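Local structure of ALDH21) (Physcomitrella patens subsp. patens, 5MZ5) at residues 293-298 with 329-334; 445-450 with 467-472. The protein acts as an NADP(+)-dependent succinic semialdehyde dehydrogenase of the aldehyde dehydrogenase family, oxidising the aldehyde to succinate. All coordinates share one frame; numbering follows the deposited sequence.

Contact 1: residues 293-298 with 329-334; sequences IVDDYV and HERLYD. With GOL (glycerol), chain F.
Val294 and His329 close the pairing of the parallel strands 290-294 and 323-329 at their C-terminal ends: His329 N donates to Val294 O at 3.1 Å, with an N-H...O angle of 169°. Pairing between these two strands ends here, and beyond it the side chains of Arg331 and Leu332 bridge the segments. Arg331, extended from CG to NE, presents its two terminal nitrogens end-on to a single backbone oxygen. NH1 and NH2 both donate to Asp295 O, NH2 at 2.9 Å, and the oxygen lies near the guanidinium plane. NH2 is shared with a carboxylate, forming a salt bridge to Asp296 OD1 at 3.0 Å. With the planes 78° apart the contact is made by OD1 alone; OD2 accepts from Lys449 N. A glycerol extends this polar patch: its O1 accepts from Tyr297 N at 3.0 Å and donates to Asp296 OD1 at 3.1 Å. Leu332 supplies the apolar part. Its CD1 presses on the backbone 3.6 Å from Asp296 N, while CD2 lies 3.7 Å from Tyr297 CZ, and glycerol C1 lies over one face of that tyrosine ring, toward the rim. The Tyr297 hydroxyl bonds to Glu335, and the Asp295 carboxylate turns to Tyr425 and Lys453. Parallel neighbours 290-294 and 323-329, with helix 301-313 between them in sequence, form a beta-alpha-beta crossover of the aldehyde dehydrogenase catalytic domain, and this contact lies at its C-terminal edge.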
ATOM      1  N   ILE A 293       9.203   6.459  31.061  1.00 29.87           N
ATOM      2  CA  ILE A 293       8.209   6.358  32.123  1.00 29.23           C
ATOM      3  C   ILE A 293       8.191   4.903  32.622  1.00 31.65           C
ATOM      4  O   ILE A 293       8.116   3.983  31.816  1.00 30.26           O
ATOM      5  CB  ILE A 293       6.794   6.802  31.656  1.00 31.49           C
ATOM      6  CG1 ILE A 293       6.762   8.305  31.326  1.00 30.95           C
ATOM      7  CG2 ILE A 293       5.725   6.449  32.724  1.00 31.25           C
ATOM      8  CD1 ILE A 293       5.420   8.854  30.810  1.00 29.25           C
ATOM      9  N   VAL A 294       8.269   4.709  33.942  1.00 29.63           N
ATOM     10  CA  VAL A 294       8.147   3.402  34.576  1.00 30.38           C
ATOM     11  C   VAL A 294       6.867   3.476  35.422  1.00 33.87           C
ATOM     12  O   VAL A 294       6.876   4.063  36.496  1.00 33.14           O
ATOM     13  CB  VAL A 294       9.411   2.953  35.378  1.00 34.58           C
ATOM     14  CG1 VAL A 294       9.164   1.634  36.135  1.00 34.43           C
ATOM     15  CG2 VAL A 294      10.610   2.818  34.452  1.00 33.66           C
ATOM     16  N   ASP A 295       5.750   2.949  34.882  1.00 31.56           N
ATOM     17  CA  ASP A 295       4.458   2.933  35.582  1.00 31.96           C
ATOM     18  C   ASP A 295       4.097   1.534  36.081  1.00 33.78           C
ATOM     19  O   ASP A 295       3.137   1.374  36.820  1.00 34.54           O
ATOM     20  CB  ASP A 295       3.334   3.532  34.699  1.00 33.33           C
ATOM     21  CG  ASP A 295       2.154   4.089  35.492  1.00 40.04           C
ATOM     22  OD1 ASP A 295       2.338   5.088  36.222  1.00 41.60           O
ATOM     23  OD2 ASP A 295       1.043   3.555  35.348  1.00 43.52           O
ATOM     24  N   ASP A 296       4.892   0.531  35.690  1.00 28.89           N
ATOM     25  CA  ASP A 296       4.750  -0.892  36.019  1.00 28.11           C
ATOM     26  C   ASP A 296       6.075  -1.599  35.735  1.00 32.14           C
ATOM     27  O   ASP A 296       6.951  -1.027  35.083  1.00 30.68           O
ATOM     28  CB  ASP A 296       3.646  -1.552  35.135  1.00 28.82           C
ATOM     29  CG  ASP A 296       2.226  -1.464  35.666  1.00 36.20           C
ATOM     30  OD1 ASP A 296       2.000  -1.845  36.841  1.00 39.26           O
ATOM     31  OD2 ASP A 296       1.331  -1.081  34.893  1.00 40.86           O
ATOM     32  N   TYR A 297       6.206  -2.857  36.191  1.00 30.68           N
ATOM     33  CA  TYR A 297       7.363  -3.716  35.916  1.00 30.46           C
ATOM     34  C   TYR A 297       6.872  -4.697  34.865  1.00 34.21           C
ATOM     35  O   TYR A 297       5.888  -5.404  35.106  1.00 33.32           O
ATOM     36  CB  TYR A 297       7.839  -4.473  37.173  1.00 32.00           C
ATOM     37  CG  TYR A 297       8.142  -3.617  38.381  1.00 34.53           C
ATOM     38  CD1 TYR A 297       8.628  -2.317  38.239  1.00 36.04           C
ATOM     39  CD2 TYR A 297       8.020  -4.130  39.670  1.00 36.40           C
ATOM     40  CE1 TYR A 297       8.900  -1.524  39.350  1.00 36.91           C
ATOM     41  CE2 TYR A 297       8.314  -3.355  40.790  1.00 37.53           C
ATOM     42  CZ  TYR A 297       8.763  -2.053  40.623  1.00 42.37           C
ATOM     43  OH  TYR A 297       9.057  -1.280  41.716  1.00 41.24           O
ATOM     44  N   VAL A 298       7.465  -4.669  33.660  1.00 30.83           N
ATOM     45  CA  VAL A 298       6.982  -5.537  32.582  1.00 29.82           C
ATOM     46  C   VAL A 298       8.115  -6.375  31.948  1.00 33.65           C
ATOM     47  O   VAL A 298       8.990  -5.790  31.315  1.00 33.32           O
ATOM     48  CB  VAL A 298       6.153  -4.770  31.496  1.00 32.75           C
ATOM     49  CG1 VAL A 298       5.469  -5.752  30.535  1.00 31.95           C
ATOM     50  CG2 VAL A 298       5.122  -3.822  32.122  1.00 32.46           C
ATOM     51  N   HIS A 329       6.918   6.120  38.835  1.00 31.14           N
ATOM     52  CA  HIS A 329       5.758   6.394  39.667  1.00 31.01           C
ATOM     53  C   HIS A 329       6.128   6.216  41.168  1.00 34.97           C
ATOM     54  O   HIS A 329       6.888   5.311  41.524  1.00 32.62           O
ATOM     55  CB  HIS A 329       4.576   5.511  39.255  1.00 31.32           C
ATOM     56  CG  HIS A 329       3.323   5.832  40.015  1.00 35.29           C
ATOM     57  ND1 HIS A 329       3.023   5.200  41.194  1.00 37.72           N
ATOM     58  CD2 HIS A 329       2.367   6.752  39.757  1.00 37.47           C
ATOM     59  CE1 HIS A 329       1.883   5.724  41.604  1.00 37.95           C
ATOM     60  NE2 HIS A 329       1.449   6.662  40.771  1.00 38.00           N
ATOM     61  N   GLU A 330       5.610   7.123  42.020  1.00 32.96           N
ATOM     62  CA  GLU A 330       5.855   7.192  43.460  0.50 33.00           C
ATOM     63  C   GLU A 330       5.719   5.853  44.200  1.00 37.43           C
ATOM     64  O   GLU A 330       6.501   5.619  45.127  1.00 37.02           O
ATOM     65  CB  GLU A 330       4.979   8.272  44.114  1.00 34.87           C
ATOM     66  CG  GLU A 330       3.482   8.017  44.035  1.00 46.67           C
ATOM     67  CD  GLU A 330       2.546   9.066  44.605  1.00 74.50           C
ATOM     68  OE1 GLU A 330       1.371   9.072  44.177  1.00 81.69           O
ATOM     69  OE2 GLU A 330       2.966   9.878  45.462  1.00 71.01           O
ATOM     70  N   ARG A 331       4.752   4.972  43.806  1.00 34.63           N
ATOM     71  CA  ARG A 331       4.563   3.674  44.480  1.00 35.09           C
ATOM     72  C   ARG A 331       5.723   2.694  44.192  1.00 36.58           C
ATOM     73  O   ARG A 331       5.959   1.777  44.973  1.00 35.25           O
ATOM     74  CB  ARG A 331       3.175   3.044  44.154  1.00 37.05           C
ATOM     75  CG  ARG A 331       3.142   2.249  42.844  1.00 49.53           C
ATOM     76  CD  ARG A 331       1.756   1.830  42.351  1.00 54.34           C
ATOM     77  NE  ARG A 331       1.856   0.776  41.332  1.00 49.75           N
ATOM     78  CZ  ARG A 331       2.039   0.976  40.022  1.00 53.72           C
ATOM     79  NH1 ARG A 331       2.091   2.206  39.531  1.00 36.54           N
ATOM     80  NH2 ARG A 331       2.141  -0.051  39.197  1.00 38.16           N
ATOM     81  N   LEU A 332       6.440   2.901  43.074  1.00 32.69           N
ATOM     82  CA  LEU A 332       7.535   2.034  42.629  1.00 31.28           C
ATOM     83  C   LEU A 332       8.901   2.652  42.850  1.00 34.86           C
ATOM     84  O   LEU A 332       9.901   1.939  42.784  1.00 34.42           O
ATOM     85  CB  LEU A 332       7.371   1.734  41.112  1.00 29.98           C
ATOM     86  CG  LEU A 332       6.022   1.188  40.626  1.00 33.08           C
ATOM     87  CD1 LEU A 332       6.001   1.086  39.103  1.00 31.42           C
ATOM     88  CD2 LEU A 332       5.678  -0.147  41.294  1.00 32.56           C
ATOM     89  N   TYR A 333       8.943   3.972  43.079  1.00 32.62           N
ATOM     90  CA  TYR A 333      10.151   4.781  43.149  1.00 33.55           C
ATOM     91  C   TYR A 333      11.310   4.208  43.985  1.00 38.60           C
ATOM     92  O   TYR A 333      12.398   4.049  43.432  1.00 38.11           O
ATOM     93  CB  TYR A 333       9.839   6.213  43.587  1.00 35.99           C
ATOM     94  CG  TYR A 333      11.004   7.146  43.349  1.00 38.49           C
ATOM     95  CD1 TYR A 333      11.267   7.654  42.076  1.00 38.96           C
ATOM     96  CD2 TYR A 333      11.882   7.477  44.381  1.00 39.78           C
ATOM     97  CE1 TYR A 333      12.348   8.504  41.847  1.00 38.30           C
ATOM     98  CE2 TYR A 333      12.972   8.322  44.160  1.00 40.35           C
ATOM     99  CZ  TYR A 333      13.202   8.829  42.889  1.00 42.52           C
ATOM    100  OH  TYR A 333      14.261   9.673  42.667  1.00 39.77           O
ATOM    101  N   ASP A 334      11.109   3.949  45.296  1.00 36.95           N
ATOM    102  CA  ASP A 334      12.182   3.457  46.174  1.00 36.81           C
ATOM    103  C   ASP A 334      12.745   2.115  45.717  1.00 38.22           C
ATOM    104  O   ASP A 334      13.963   1.938  45.700  1.00 36.42           O
ATOM    105  CB  ASP A 334      11.735   3.419  47.651  1.00 39.76           C
ATOM    106  CG  ASP A 334      11.369   4.767  48.265  1.00 50.66           C
ATOM    107  OD1 ASP A 334      11.874   5.811  47.775  1.00 50.83           O
ATOM    108  OD2 ASP A 334      10.646   4.774  49.281  1.00 56.76           O
TER
HETATM  109  C1  GOL F 502       4.256  -2.933  39.054  1.00 53.99           C
HETATM  110  O1  GOL F 502       4.041  -3.838  37.974  1.00 50.66           O
HETATM  111  C2  GOL F 502       3.346  -3.202  40.234  1.00 56.26           C
HETATM  112  O2  GOL F 502       1.989  -3.387  39.809  1.00 58.69           O
HETATM  113  C3  GOL F 502       3.803  -4.398  41.034  1.00 55.31           C
HETATM  114  O3  GOL F 502       4.778  -4.000  41.986  1.00 55.31           O

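Contact 2: residues 445-450 with 467-472; sequences GIFTKD and ILNDSP
Ile446 is gripped through both of its backbone polar atoms, the mark of parallel pairing between strands 443-447 and 465-468: Ile446 N donates to Ile467 O at 2.8 Å, and Ile446 O accepts from Asn469 N, also at 2.8 Å. The main chain of Asn469 then swings into a left-handed conformation (phi 63°, psi 42°), and its side chain continues the pairing in place of the backbone. With CG anti to the carbonyl carbon (chi1 -65°), the carboxamide meets Thr448: OD1 takes the Thr448 N-H in its carbonyl plane at 2.8 Å, while the bond from ND2 to Thr448 O is longer, 3.2 Å, and tilted. Two bonds to one residue fix the amide's rotation. Were an alanine to stand in place of Asn469, Thr448 N and O would probably lose these mates, leaving the strand ends less firmly joined beyond the last backbone bond. The packing is tightest around the turn. Phe447 lays a ring face on the peptide beyond Asn469, with Asp470 N 3.5 Å above the ring plane, and at Gly445 a CB would clash with Pro472 CD. Ile446 and Leu468 run side by side in ordinary apolar packing against helix 451-460, CG2 of Ile446 4.0 Å from CD1 of Leu468; the latter atom also meets Thr448 CG2 at 3.7 Å. The loose side is the exposed side chain of Lys449, although its backbone bonds to the third subunit, whose Leu451 packs on Leu468 and Asn469. Strand 465-468 pairs further with a strand of the second subunit, and Asp470 forms salt bridges with Arg307 and with Arg510 of that subunit. Four donor-to-acceptor bonds across the strand ends are consistent with a directional junction rather than one held by apolar contact alone.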
ATOM      1  N   GLY A 445      10.336   6.136  26.024  1.00 27.93           N
ATOM      2  CA  GLY A 445      10.052   4.801  26.515  1.00 26.69           C
ATOM      3  C   GLY A 445       8.950   4.846  27.554  1.00 30.35           C
ATOM      4  O   GLY A 445       8.787   5.854  28.245  1.00 28.39           O
ATOM      5  N   ILE A 446       8.161   3.763  27.641  1.00 27.21           N
ATOM      6  CA  ILE A 446       7.086   3.615  28.625  1.00 27.70           C
ATOM      7  C   ILE A 446       6.908   2.144  29.063  1.00 31.82           C
ATOM      8  O   ILE A 446       6.659   1.275  28.225  1.00 32.52           O
ATOM      9  CB  ILE A 446       5.722   4.267  28.187  1.00 30.27           C
ATOM     10  CG1 ILE A 446       4.627   4.012  29.263  1.00 30.73           C
ATOM     11  CG2 ILE A 446       5.265   3.806  26.779  1.00 27.52           C
ATOM     12  CD1 ILE A 446       3.335   4.657  29.081  1.00 36.87           C
ATOM     13  N   PHE A 447       6.993   1.887  30.371  1.00 27.71           N
ATOM     14  CA  PHE A 447       6.711   0.560  30.940  1.00 27.61           C
ATOM     15  C   PHE A 447       5.327   0.634  31.565  1.00 31.45           C
ATOM     16  O   PHE A 447       5.113   1.412  32.498  1.00 30.57           O
ATOM     17  CB  PHE A 447       7.760   0.118  31.978  1.00 29.15           C
ATOM     18  CG  PHE A 447       9.040  -0.385  31.367  1.00 29.58           C
ATOM     19  CD1 PHE A 447      10.061   0.501  31.023  1.00 31.78           C
ATOM     20  CD2 PHE A 447       9.236  -1.746  31.144  1.00 30.10           C
ATOM     21  CE1 PHE A 447      11.254   0.034  30.471  1.00 31.76           C
ATOM     22  CE2 PHE A 447      10.429  -2.213  30.584  1.00 32.48           C
ATOM     23  CZ  PHE A 447      11.432  -1.319  30.260  1.00 30.77           C
ATOM     24  N   THR A 448       4.377  -0.141  31.013  1.00 27.38           N
ATOM     25  CA  THR A 448       2.985  -0.143  31.480  1.00 27.36           C
ATOM     26  C   THR A 448       2.281  -1.440  31.125  1.00 31.01           C
ATOM     27  O   THR A 448       2.564  -2.033  30.079  1.00 30.48           O
ATOM     28  CB  THR A 448       2.197   1.109  30.951  1.00 31.85           C
ATOM     29  OG1 THR A 448       0.863   1.093  31.464  1.00 27.92           O
ATOM     30  CG2 THR A 448       2.124   1.177  29.424  1.00 27.21           C
ATOM     31  N   LYS A 449       1.338  -1.852  31.982  1.00 27.03           N
ATOM     32  CA  LYS A 449       0.481  -3.010  31.757  1.00 26.78           C
ATOM     33  C   LYS A 449      -0.912  -2.506  31.341  1.00 30.55           C
ATOM     34  O   LYS A 449      -1.801  -3.305  31.030  1.00 30.32           O
ATOM     35  CB  LYS A 449       0.352  -3.841  33.041  1.00 27.60           C
ATOM     36  CG  LYS A 449       1.595  -4.592  33.446  1.00 29.23           C
ATOM     37  CD  LYS A 449       1.404  -5.143  34.852  1.00 30.96           C
ATOM     38  CE  LYS A 449       2.612  -5.902  35.317  1.00 44.81           C
ATOM     39  NZ  LYS A 449       2.444  -6.431  36.702  1.00 54.75           N
ATOM     40  N   ASP A 450      -1.094  -1.182  31.370  1.00 27.19           N
ATOM     41  CA  ASP A 450      -2.349  -0.491  31.089  1.00 26.85           C
ATOM     42  C   ASP A 450      -2.514  -0.157  29.608  1.00 29.47           C
ATOM     43  O   ASP A 450      -1.743   0.615  29.048  1.00 29.18           O
ATOM     44  CB  ASP A 450      -2.454   0.759  31.991  1.00 28.83           C
ATOM     45  CG  ASP A 450      -3.814   1.410  32.062  1.00 36.42           C
ATOM     46  OD1 ASP A 450      -4.295   1.892  31.024  1.00 35.20           O
ATOM     47  OD2 ASP A 450      -4.348   1.543  33.181  1.00 48.76           O
ATOM     48  N   ILE A 467       8.709   3.699  22.586  1.00 24.89           N
ATOM     49  CA  ILE A 467       9.063   2.329  22.932  1.00 24.35           C
ATOM     50  C   ILE A 467       8.196   1.859  24.075  1.00 27.93           C
ATOM     51  O   ILE A 467       8.233   2.438  25.159  1.00 26.25           O
ATOM     52  CB  ILE A 467      10.577   2.118  23.179  1.00 25.86           C
ATOM     53  CG1 ILE A 467      11.436   2.887  22.137  1.00 25.40           C
ATOM     54  CG2 ILE A 467      10.896   0.619  23.199  1.00 25.52           C
ATOM     55  CD1 ILE A 467      11.239   2.583  20.580  1.00 26.49           C
ATOM     56  N   LEU A 468       7.403   0.797  23.804  1.00 24.46           N
ATOM     57  CA  LEU A 468       6.484   0.203  24.747  1.00 23.97           C
ATOM     58  C   LEU A 468       7.085  -1.051  25.392  1.00 26.84           C
ATOM     59  O   LEU A 468       7.380  -2.037  24.706  1.00 25.20           O
ATOM     60  CB  LEU A 468       5.129  -0.087  24.045  1.00 23.55           C
ATOM     61  CG  LEU A 468       3.981  -0.690  24.888  1.00 27.46           C
ATOM     62  CD1 LEU A 468       3.713   0.122  26.206  1.00 25.81           C
ATOM     63  CD2 LEU A 468       2.711  -0.795  24.044  1.00 30.59           C
ATOM     64  N   ASN A 469       7.279  -0.978  26.713  1.00 25.53           N
ATOM     65  CA  ASN A 469       7.825  -2.026  27.595  1.00 27.44           C
ATOM     66  C   ASN A 469       9.285  -2.386  27.248  1.00 33.46           C
ATOM     67  O   ASN A 469       9.718  -3.539  27.260  1.00 34.68           O
ATOM     68  CB  ASN A 469       6.886  -3.235  27.683  1.00 25.64           C
ATOM     69  CG  ASN A 469       5.605  -2.809  28.351  1.00 34.30           C
ATOM     70  OD1 ASN A 469       5.604  -1.892  29.167  1.00 25.14           O
ATOM     71  ND2 ASN A 469       4.478  -3.379  27.961  1.00 28.69           N
ATOM     72  N   ASP A 470      10.037  -1.332  26.975  1.00 30.61           N
ATOM     73  CA  ASP A 470      11.476  -1.277  26.775  1.00 30.06           C
ATOM     74  C   ASP A 470      11.829   0.207  26.889  1.00 33.38           C
ATOM     75  O   ASP A 470      10.937   1.069  26.856  1.00 31.24           O
ATOM     76  CB  ASP A 470      11.954  -1.921  25.446  1.00 30.88           C
ATOM     77  CG  ASP A 470      13.415  -2.382  25.440  1.00 35.11           C
ATOM     78  OD1 ASP A 470      14.218  -1.854  26.246  1.00 33.66           O
ATOM     79  OD2 ASP A 470      13.753  -3.262  24.633  1.00 38.11           O
ATOM     80  N   SER A 471      13.115   0.494  27.089  1.00 30.52           N
ATOM     81  CA  SER A 471      13.644   1.839  27.229  1.00 29.87           C
ATOM     82  C   SER A 471      13.661   2.513  25.841  1.00 32.25           C
ATOM     83  O   SER A 471      13.596   1.796  24.823  1.00 31.89           O
ATOM     84  CB  SER A 471      15.054   1.789  27.820  1.00 31.43           C
ATOM     85  OG  SER A 471      16.019   1.832  26.781  1.00 39.27           O
ATOM     86  N   PRO A 472      13.809   3.866  25.773  1.00 26.50           N
ATOM     87  CA  PRO A 472      13.848   4.545  24.455  1.00 25.60           C
ATOM     88  C   PRO A 472      15.088   4.225  23.603  1.00 28.50           C
ATOM     89  O   PRO A 472      15.157   4.677  22.458  1.00 27.71           O
ATOM     90  CB  PRO A 472      13.852   6.042  24.833  1.00 28.37           C
ATOM     91  CG  PRO A 472      14.441   6.078  26.239  1.00 31.63           C
ATOM     92  CD  PRO A 472      13.899   4.844  26.887  1.00 27.34           C
TER

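Overall arrangement
Both contacts belong to one sheet, in which strands 290-294 and 443-447 are neighbours: Phe447 N lies 2.8 Å from Ile293 O, and Phe447 O 2.9 Å from Asp295 N, probably hydrogen bonds. Their centres are 11 Å apart, and each ties parallel strands where these run out. Contact 1, about 30 Å from the centre of the chain, is partly buried and mixes a strand bond, an arginine that grips a carbonyl and forms a salt bridge, and a buried leucine. Contact 2, about 22 Å from that centre, buries every residue that touches and relies on neutral amide bonds, a ring face and aliphatic groups. It also meets two other subunits, one of which extends the sheet.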